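Nicotinate-nucleotide pyrophosphorylase (Ehrlichia chaffeensis, PDB 3L0G) probably catalyses the conversion of quinolinate and phosphoribosyl pyrophosphate to nicotinate mononucleotide, carbon dioxide and pyrophosphate, a step towards NAD(+). Local coordinates at residues Ser127-Ala130 / Ser131-Gln135; Arg174-Leu177 / Cys178-Val181; Glu213-Asn216 / Ile217-Glu221. All coordinates share one frame; numbering follows the deposited sequence.

Contact 1 (Ser127-Ala130 / Ser131-Gln135); sequences SGIA and SITRQ
The carbonyl oxygen S127 O is gripped twice by S131, one turn further along helix 116-139. S131 N donates to S127 O at 2.9 Å, the regular helical bond, while the hydroxyl S131 OG donates to S127 O at only 2.6 Å. The two donors reach the oxygen from opposite faces of the carbonyl plane, which lets both bonds form together. With OG beside its own backbone N (chi1 -53°), S131 folds the hydroxyl back along the helix onto that carbonyl.

T133 repeats the device at I129. T133 N makes the regular helical bond to I129 O at 3.0 Å, and T133 OG1 donates to I129 O at 2.9 Å from above the carbonyl plane, 39° out of it. The two side chains barely meet: I129 CG2 stands 4.1 Å from T133 OG1. Between the serine and threonine grips, I132 N donates to G128 O at 3.0 Å and continues the helix. The methyl I132 CG2 lies 3.4 Å from I129 O.

Around the helix, I129 and T133 face helix 158-167, whereas A130 and S131 face strand 65-66. S127 OG bonds to C68 N. The S131 hydroxyl donates to a carbonyl that already has its helical bond and accepts from V66 N, so it ties the helix to strand 65-66.

Contact 2 (Arg174-Leu177 / Cys178-Val181); sequences RDNL and CDGV. With FMT (formic acid), chain J.
R174 NH1 donates to G180 O at 2.9 Å across a compact turn in the loop between helix 158-167 and strand 181-183, an outermost strand of the parallel sheet within this chain. That sheet belongs to the alpha/beta barrel domain of the NadC family. The oxygen lies near the guanidinium plane at its edge, although the donor stands 41° out of the G180 carbonyl plane. The other edge of the same group holds formate, probably from the crystallisation liquor, in a nearly straight pair of bonds: R174 NE to formate O1 at 2.8 Å and R174 NH2 to formate O2 at 2.9 Å. K184 NZ and R151 NH2 bind the formate too. Such a basic cluster is consistent with a carboxylate site, as in relatives that bind quinolinate here. G180 O thus helps fix how the guanidinium is turned toward that anion.

Next outward, the D179 carboxylate clasps the backbone with both oxygens. D175 N donates to D179 OD1 at 3.0 Å and N176 N to D179 OD2 at 3.1 Å, each oxygen accepting on its syn lone pair, the side of the other oxygen. D179 CG sits between its backbone N and carbonyl carbon (chi1 60°), which swings the carboxylate back over the start of the turn.

Further out, N176 ND2 bonds to E36 O of the second subunit, and L177 and C178 pack on P114 and L38 of that subunit. The other end of the amide closes an Asx turn: C178 N donates to N176 OD1 at 3.0 Å from above the carbonyl plane. The same N176 OD1 lies 3.0 Å from D179 OD2, two acceptors pressed together with their amide and carboxylate planes 87° apart.

Contact 3 (Glu213-Asn216 / Ile217-Glu221); sequences ECDN and ISQVE
One hydrogen bond ties Q219 to N216, which stands at the N-cap of helix 217-225: N216 OD1 accepts from Q219 N at 2.8 Å, with the donor close to the line of the amide C=O. A chi1 of 63° turns the N216 amide back over the first turn, where S218 CB and Q219 CG both approach to 3.4 Å from N216 OD1. The first regular helical bond follows, V220 N to N216 O at 3.2 Å. A third bond runs back to the residue before the cap. The Q219 chain, extended beyond CG, brings OE1 to 2.9 Å from D215 N in an almost straight bond (170° at the hydrogen).

These bonds shape the turn of a beta-alpha-beta unit, in which strand 210-214 passes through D215 and N216 into helix 217-225 and on to strand 230-234. Parallel strands joined in this way build the barrel domain.

One pair of acceptors is brought together: D215 OD1 lies 2.8 Å from Q219 OE1, with carboxylate and amide planes only 13° apart. As modelled the pair would be unfavourable; the bond from D215 N to that amide oxygen may offset part of the repulsion expected between them, and D215 lies at the exposed surface.

The apolar contact joins the strand end to the helix. C214 CB points toward the helix and meets V220 CG2 at 3.8 Å, with Q219 CB equally near. V220 CG2 also rests 3.5 Å from N216 O. Beyond this pair, V220 packs against I231 and L233 of the next strand and V248 of helix 238-248, and I217 lies on K243, A244 and I247 of that helix.

The three contacts follow one another along the chain, none touching another. Contact 1 lies in the middle of helix 116-139, centred about 8 Å from the centre of the chain; contact 2 is in the loop before strand 181-183; contact 3 joins strand 210-214 to its following helix. The centres of contacts 1 and 2 are about 23 Å apart. Those of contacts 2 and 3 are about 22 Å apart, and those of contacts 1 and 3 about 31 Å. Strands 181-183 and 210-214 are neighbours in the parallel sheet. Only contact 2 meets the second subunit, so the loop carrying the formate-binding arginine also belongs to the subunit interface.

Contact 1 (Ser127-Ala130 / Ser131-Gln135)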
ATOM      1  N   SER C 127      18.335   7.231 -10.002  1.00  6.27           N
ATOM      2  CA  SER C 127      19.556   7.938 -10.364  1.00  6.92           C
ATOM      3  C   SER C 127      19.513   8.461 -11.813  1.00  6.97           C
ATOM      4  O   SER C 127      20.089   9.522 -12.119  1.00  7.34           O
ATOM      5  CB  SER C 127      20.808   7.070 -10.108  1.00  7.28           C
ATOM      6  OG  SER C 127      21.054   6.935  -8.710  1.00  9.22           O
ATOM      7  N   GLY C 128      18.836   7.735 -12.703  1.00  6.11           N
ATOM      8  CA  GLY C 128      18.644   8.227 -14.074  1.00  6.45           C
ATOM      9  C   GLY C 128      17.877   9.537 -14.103  1.00  6.65           C
ATOM     10  O   GLY C 128      18.255  10.481 -14.788  1.00  7.25           O
ATOM     11  N   ILE C 129      16.806   9.622 -13.334  1.00  6.95           N
ATOM     12  CA  ILE C 129      16.051  10.886 -13.242  1.00  7.52           C
ATOM     13  C   ILE C 129      16.861  12.022 -12.588  1.00  7.92           C
ATOM     14  O   ILE C 129      16.935  13.123 -13.110  1.00  8.76           O
ATOM     15  CB  ILE C 129      14.734  10.658 -12.526  1.00  7.93           C
ATOM     16  CG1 ILE C 129      13.865   9.710 -13.371  1.00  6.02           C
ATOM     17  CG2 ILE C 129      14.013  11.995 -12.251  1.00  4.92           C
ATOM     18  CD1 ILE C 129      12.574   9.197 -12.649  1.00  5.77           C
ATOM     19  N   ALA C 130      17.509  11.746 -11.469  1.00  8.34           N
ATOM     20  CA  ALA C 130      18.274  12.776 -10.769  1.00  7.78           C
ATOM     21  C   ALA C 130      19.384  13.281 -11.685  1.00  7.26           C
ATOM     22  O   ALA C 130      19.618  14.465 -11.752  1.00  6.87           O
ATOM     23  CB  ALA C 130      18.851  12.239  -9.467  1.00  6.91           C
ATOM     24  N   SER C 131      20.031  12.375 -12.422  1.00  7.38           N
ATOM     25  CA  SER C 131      21.129  12.759 -13.298  1.00  7.59           C
ATOM     26  C   SER C 131      20.671  13.564 -14.524  1.00  8.00           C
ATOM     27  O   SER C 131      21.307  14.559 -14.870  1.00  7.36           O
ATOM     28  CB  SER C 131      21.924  11.529 -13.731  1.00  7.70           C
ATOM     29  OG  SER C 131      22.332  10.764 -12.594  1.00  7.34           O
ATOM     30  N   ILE C 132      19.575  13.183 -15.182  1.00  8.13           N
ATOM     31  CA  ILE C 132      19.134  13.992 -16.346  1.00  9.19           C
ATOM     32  C   ILE C 132      18.671  15.399 -15.866  1.00  9.30           C
ATOM     33  O   ILE C 132      18.954  16.423 -16.499  1.00 10.33           O
ATOM     34  CB  ILE C 132      18.086  13.262 -17.245  1.00  9.33           C
ATOM     35  CG1 ILE C 132      17.886  14.012 -18.564  1.00 10.73           C
ATOM     36  CG2 ILE C 132      16.749  13.128 -16.552  1.00  4.89           C
ATOM     37  CD1 ILE C 132      19.207  14.278 -19.342  1.00 15.64           C
ATOM     38  N   THR C 133      17.999  15.448 -14.728  1.00  9.35           N
ATOM     39  CA  THR C 133      17.564  16.715 -14.148  1.00  9.36           C
ATOM     40  C   THR C 133      18.755  17.617 -13.900  1.00  8.94           C
ATOM     41  O   THR C 133      18.775  18.788 -14.316  1.00  7.89           O
ATOM     42  CB  THR C 133      16.760  16.481 -12.823  1.00  9.45           C
ATOM     43  OG1 THR C 133      15.578  15.719 -13.122  1.00 11.25           O
ATOM     44  CG2 THR C 133      16.343  17.788 -12.167  1.00  7.94           C
ATOM     45  N   ARG C 134      19.765  17.067 -13.242  1.00  9.41           N
ATOM     46  CA  ARG C 134      20.961  17.829 -12.920  1.00  9.50           C
ATOM     47  C   ARG C 134      21.572  18.402 -14.191  1.00  9.83           C
ATOM     48  O   ARG C 134      21.987  19.568 -14.237  1.00 10.65           O
ATOM     49  CB  ARG C 134      21.944  16.951 -12.137  1.00  9.41           C
ATOM     50  CG  ARG C 134      23.295  17.588 -11.794  1.00 11.14           C
ATOM     51  CD  ARG C 134      23.229  19.020 -11.275  1.00 12.97           C
ATOM     52  NE  ARG C 134      22.418  19.208 -10.069  1.00 14.31           N
ATOM     53  CZ  ARG C 134      22.368  20.358  -9.375  1.00 17.20           C
ATOM     54  NH1 ARG C 134      23.103  21.407  -9.743  1.00 18.81           N
ATOM     55  NH2 ARG C 134      21.607  20.469  -8.286  1.00 16.64           N
ATOM     56  N   GLN C 135      21.572  17.616 -15.251  1.00  9.90           N
ATOM     57  CA  GLN C 135      22.052  18.105 -16.523  1.00 11.57           C
ATOM     58  C   GLN C 135      21.306  19.366 -16.971  1.00 11.08           C
ATOM     59  O   GLN C 135      21.954  20.336 -17.323  1.00  9.89           O
ATOM     60  CB  GLN C 135      21.982  17.007 -17.586  1.00 12.27           C
ATOM     61  CG  GLN C 135      22.738  17.337 -18.829  1.00 15.58           C
ATOM     62  CD  GLN C 135      22.746  16.190 -19.872  1.00 19.61           C
ATOM     63  OE1 GLN C 135      23.339  16.340 -20.940  1.00 23.61           O
ATOM     64  NE2 GLN C 135      22.122  15.060 -19.551  1.00 21.83           N
TER

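Contact 2 (Arg174-Leu177 / Cys178-Val181)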
ATOM      1  N   ARG C 174       3.169  20.838  -8.126  1.00  7.63           N
ATOM      2  CA  ARG C 174       2.193  20.075  -7.396  1.00  7.84           C
ATOM      3  C   ARG C 174       2.500  18.590  -7.537  1.00  7.76           C
ATOM      4  O   ARG C 174       3.132  18.193  -8.485  1.00  8.26           O
ATOM      5  CB  ARG C 174       0.788  20.379  -7.923  1.00  7.95           C
ATOM      6  CG  ARG C 174       0.456  19.781  -9.304  1.00  7.57           C
ATOM      7  CD  ARG C 174      -0.910  20.328  -9.797  1.00  6.74           C
ATOM      8  NE  ARG C 174      -1.183  19.918 -11.169  1.00  7.49           N
ATOM      9  CZ  ARG C 174      -2.388  19.858 -11.732  1.00  9.01           C
ATOM     10  NH1 ARG C 174      -3.475  20.203 -11.059  1.00 10.50           N
ATOM     11  NH2 ARG C 174      -2.510  19.402 -12.973  1.00  7.86           N
ATOM     12  N   ASP C 175       2.054  17.805  -6.571  1.00  7.81           N
ATOM     13  CA  ASP C 175       2.273  16.376  -6.548  1.00  8.42           C
ATOM     14  C   ASP C 175       1.271  15.659  -7.430  1.00  8.38           C
ATOM     15  O   ASP C 175       1.607  14.683  -8.073  1.00 10.35           O
ATOM     16  CB  ASP C 175       2.186  15.836  -5.125  1.00  8.18           C
ATOM     17  CG  ASP C 175       3.399  16.202  -4.272  1.00  9.37           C
ATOM     18  OD1 ASP C 175       4.432  16.634  -4.779  1.00 11.04           O
ATOM     19  OD2 ASP C 175       3.302  16.037  -3.057  1.00 16.01           O
ATOM     20  N   ASN C 176       0.050  16.144  -7.488  1.00  8.52           N
ATOM     21  CA  ASN C 176      -1.003  15.461  -8.218  1.00  8.97           C
ATOM     22  C   ASN C 176      -2.208  16.373  -8.376  1.00  8.35           C
ATOM     23  O   ASN C 176      -2.069  17.557  -8.227  1.00  9.61           O
ATOM     24  CB  ASN C 176      -1.355  14.153  -7.517  1.00  8.91           C
ATOM     25  CG  ASN C 176      -1.914  14.355  -6.137  1.00 11.69           C
ATOM     26  OD1 ASN C 176      -2.312  15.477  -5.743  1.00 12.04           O
ATOM     27  ND2 ASN C 176      -2.016  13.249  -5.397  1.00 11.82           N
ATOM     28  N   LEU C 177      -3.369  15.842  -8.715  1.00  8.36           N
ATOM     29  CA  LEU C 177      -4.528  16.674  -9.026  1.00  8.90           C
ATOM     30  C   LEU C 177      -5.222  17.303  -7.817  1.00  9.70           C
ATOM     31  O   LEU C 177      -6.094  18.161  -7.994  1.00  9.50           O
ATOM     32  CB  LEU C 177      -5.546  15.877  -9.837  1.00  8.17           C
ATOM     33  CG  LEU C 177      -5.074  15.535 -11.253  1.00  9.41           C
ATOM     34  CD1 LEU C 177      -6.084  14.654 -11.938  1.00  6.56           C
ATOM     35  CD2 LEU C 177      -4.770  16.816 -12.036  1.00  4.71           C
ATOM     36  N   CYS C 178      -4.874  16.848  -6.611  1.00 10.09           N
ATOM     37  CA  CYS C 178      -5.439  17.371  -5.380  1.00 10.62           C
ATOM     38  C   CYS C 178      -4.784  18.630  -4.819  1.00 11.67           C
ATOM     39  O   CYS C 178      -5.456  19.373  -4.107  1.00 11.58           O
ATOM     40  CB  CYS C 178      -5.383  16.314  -4.256  1.00 10.57           C
ATOM     41  SG  CYS C 178      -5.838  14.654  -4.745  1.00 10.45           S
ATOM     42  N   ASP C 179      -3.503  18.886  -5.084  1.00 12.81           N
ATOM     43  CA  ASP C 179      -2.795  19.927  -4.298  1.00 14.29           C
ATOM     44  C   ASP C 179      -2.326  21.154  -5.077  1.00 14.15           C
ATOM     45  O   ASP C 179      -1.439  21.875  -4.620  1.00 15.03           O
ATOM     46  CB  ASP C 179      -1.612  19.339  -3.525  1.00 15.06           C
ATOM     47  CG  ASP C 179      -0.595  18.711  -4.433  1.00 16.33           C
ATOM     48  OD1 ASP C 179       0.640  18.759  -4.147  1.00 16.90           O
ATOM     49  OD2 ASP C 179      -1.052  18.159  -5.460  1.00 19.82           O
ATOM     50  N   GLY C 180      -2.918  21.387  -6.238  1.00 13.10           N
ATOM     51  CA  GLY C 180      -2.798  22.660  -6.902  1.00 12.09           C
ATOM     52  C   GLY C 180      -3.738  22.747  -8.091  1.00 11.31           C
ATOM     53  O   GLY C 180      -4.120  21.735  -8.664  1.00 10.97           O
ATOM     54  N   VAL C 181      -4.088  23.971  -8.451  1.00 10.33           N
ATOM     55  CA  VAL C 181      -4.925  24.254  -9.609  1.00  9.04           C
ATOM     56  C   VAL C 181      -4.051  24.435 -10.848  1.00  9.80           C
ATOM     57  O   VAL C 181      -3.031  25.160 -10.833  1.00  9.49           O
ATOM     58  CB  VAL C 181      -5.789  25.502  -9.385  1.00  8.88           C
ATOM     59  CG1 VAL C 181      -6.366  26.018 -10.738  1.00  7.17           C
ATOM     60  CG2 VAL C 181      -6.902  25.180  -8.355  1.00  7.98           C
TER
HETATM   61  C   FMT J 301       0.955  18.972 -13.919  1.00 12.40           C
HETATM   62  O1  FMT J 301       1.058  19.331 -12.738  1.00 12.07           O
HETATM   63  O2  FMT J 301      -0.127  18.675 -14.442  1.00 12.46           O

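Contact 3 (Glu213-Asn216 / Ile217-Glu221)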
ATOM      1  N   GLU C 213      -2.729  26.783 -18.580  1.00 12.23           N
ATOM      2  CA  GLU C 213      -1.927  26.554 -19.780  1.00 13.51           C
ATOM      3  C   GLU C 213      -2.498  27.198 -21.046  1.00 12.85           C
ATOM      4  O   GLU C 213      -3.699  27.111 -21.360  1.00 13.88           O
ATOM      5  CB  GLU C 213      -1.557  25.091 -19.994  1.00 13.81           C
ATOM      6  CG  GLU C 213      -2.611  24.100 -19.833  1.00 17.71           C
ATOM      7  CD  GLU C 213      -2.200  22.709 -20.355  1.00 19.43           C
ATOM      8  OE1 GLU C 213      -2.929  22.173 -21.238  1.00 16.04           O
ATOM      9  OE2 GLU C 213      -1.145  22.186 -19.882  1.00 20.74           O
ATOM     10  N   CYS C 214      -1.602  27.873 -21.746  1.00 12.77           N
ATOM     11  CA  CYS C 214      -1.905  28.607 -22.954  1.00 12.21           C
ATOM     12  C   CYS C 214      -1.069  28.046 -24.102  1.00 12.76           C
ATOM     13  O   CYS C 214       0.114  27.738 -23.921  1.00 12.65           O
ATOM     14  CB  CYS C 214      -1.541  30.064 -22.726  1.00 12.33           C
ATOM     15  SG  CYS C 214      -2.452  30.907 -21.380  1.00 12.86           S
ATOM     16  N   ASP C 215      -1.651  27.916 -25.282  1.00 13.19           N
ATOM     17  CA  ASP C 215      -0.847  27.573 -26.446  1.00 14.48           C
ATOM     18  C   ASP C 215      -0.791  28.615 -27.542  1.00 13.43           C
ATOM     19  O   ASP C 215      -0.250  28.340 -28.591  1.00 12.61           O
ATOM     20  CB  ASP C 215      -1.163  26.178 -26.993  1.00 15.67           C
ATOM     21  CG  ASP C 215      -2.582  25.999 -27.362  1.00 20.34           C
ATOM     22  OD1 ASP C 215      -3.300  27.015 -27.524  1.00 23.53           O
ATOM     23  OD2 ASP C 215      -2.986  24.812 -27.480  1.00 28.15           O
ATOM     24  N   ASN C 216      -1.289  29.826 -27.283  1.00 12.97           N
ATOM     25  CA  ASN C 216      -0.998  30.954 -28.174  1.00 12.97           C
ATOM     26  C   ASN C 216      -1.043  32.261 -27.428  1.00 13.13           C
ATOM     27  O   ASN C 216      -1.374  32.301 -26.231  1.00 12.82           O
ATOM     28  CB  ASN C 216      -1.933  30.956 -29.394  1.00 13.28           C
ATOM     29  CG  ASN C 216      -3.391  31.138 -29.010  1.00 13.27           C
ATOM     30  OD1 ASN C 216      -3.711  31.920 -28.128  1.00 15.34           O
ATOM     31  ND2 ASN C 216      -4.270  30.404 -29.663  1.00 16.83           N
ATOM     32  N   ILE C 217      -0.702  33.346 -28.115  1.00 12.97           N
ATOM     33  CA  ILE C 217      -0.560  34.632 -27.455  1.00 12.87           C
ATOM     34  C   ILE C 217      -1.927  35.196 -27.016  1.00 12.63           C
ATOM     35  O   ILE C 217      -2.054  35.848 -25.949  1.00 11.54           O
ATOM     36  CB  ILE C 217       0.185  35.617 -28.385  1.00 13.56           C
ATOM     37  CG1 ILE C 217       1.689  35.293 -28.366  1.00 15.33           C
ATOM     38  CG2 ILE C 217      -0.103  37.079 -28.015  1.00 12.85           C
ATOM     39  CD1 ILE C 217       2.371  35.480 -27.037  1.00 16.26           C
ATOM     40  N   SER C 218      -2.938  34.968 -27.842  1.00 12.06           N
ATOM     41  CA  SER C 218      -4.301  35.344 -27.482  1.00 12.57           C
ATOM     42  C   SER C 218      -4.707  34.739 -26.125  1.00 11.81           C
ATOM     43  O   SER C 218      -5.257  35.423 -25.285  1.00 12.40           O
ATOM     44  CB  SER C 218      -5.282  34.895 -28.580  1.00 12.80           C
ATOM     45  OG  SER C 218      -6.619  35.239 -28.211  1.00 14.92           O
ATOM     46  N   GLN C 219      -4.401  33.471 -25.890  1.00 11.27           N
ATOM     47  CA  GLN C 219      -4.734  32.849 -24.596  1.00 11.14           C
ATOM     48  C   GLN C 219      -3.918  33.391 -23.446  1.00 10.61           C
ATOM     49  O   GLN C 219      -4.426  33.531 -22.341  1.00  9.76           O
ATOM     50  CB  GLN C 219      -4.600  31.334 -24.684  1.00 11.71           C
ATOM     51  CG  GLN C 219      -5.655  30.704 -25.581  1.00 12.92           C
ATOM     52  CD  GLN C 219      -5.573  29.212 -25.591  1.00 13.48           C
ATOM     53  OE1 GLN C 219      -4.480  28.650 -25.558  1.00 16.79           O
ATOM     54  NE2 GLN C 219      -6.725  28.548 -25.609  1.00 13.25           N
ATOM     55  N   VAL C 220      -2.665  33.744 -23.705  1.00 10.31           N
ATOM     56  CA  VAL C 220      -1.871  34.457 -22.722  1.00 10.31           C
ATOM     57  C   VAL C 220      -2.498  35.830 -22.373  1.00 10.77           C
ATOM     58  O   VAL C 220      -2.662  36.173 -21.200  1.00  9.69           O
ATOM     59  CB  VAL C 220      -0.438  34.676 -23.202  1.00 10.01           C
ATOM     60  CG1 VAL C 220       0.282  35.580 -22.243  1.00  9.55           C
ATOM     61  CG2 VAL C 220       0.312  33.318 -23.359  1.00 10.10           C
ATOM     62  N   GLU C 221      -2.877  36.589 -23.394  1.00 11.04           N
ATOM     63  CA  GLU C 221      -3.510  37.899 -23.181  1.00 12.33           C
ATOM     64  C   GLU C 221      -4.778  37.809 -22.324  1.00 12.54           C
ATOM     65  O   GLU C 221      -4.983  38.652 -21.421  1.00 13.40           O
ATOM     66  CB  GLU C 221      -3.824  38.587 -24.520  1.00 12.45           C
ATOM     67  CG  GLU C 221      -2.575  39.182 -25.168  1.00 14.91           C
ATOM     68  CD  GLU C 221      -2.760  39.587 -26.626  1.00 16.85           C
ATOM     69  OE1 GLU C 221      -3.558  38.958 -27.333  1.00 19.76           O
ATOM     70  OE2 GLU C 221      -2.074  40.532 -27.079  1.00 23.25           O
TER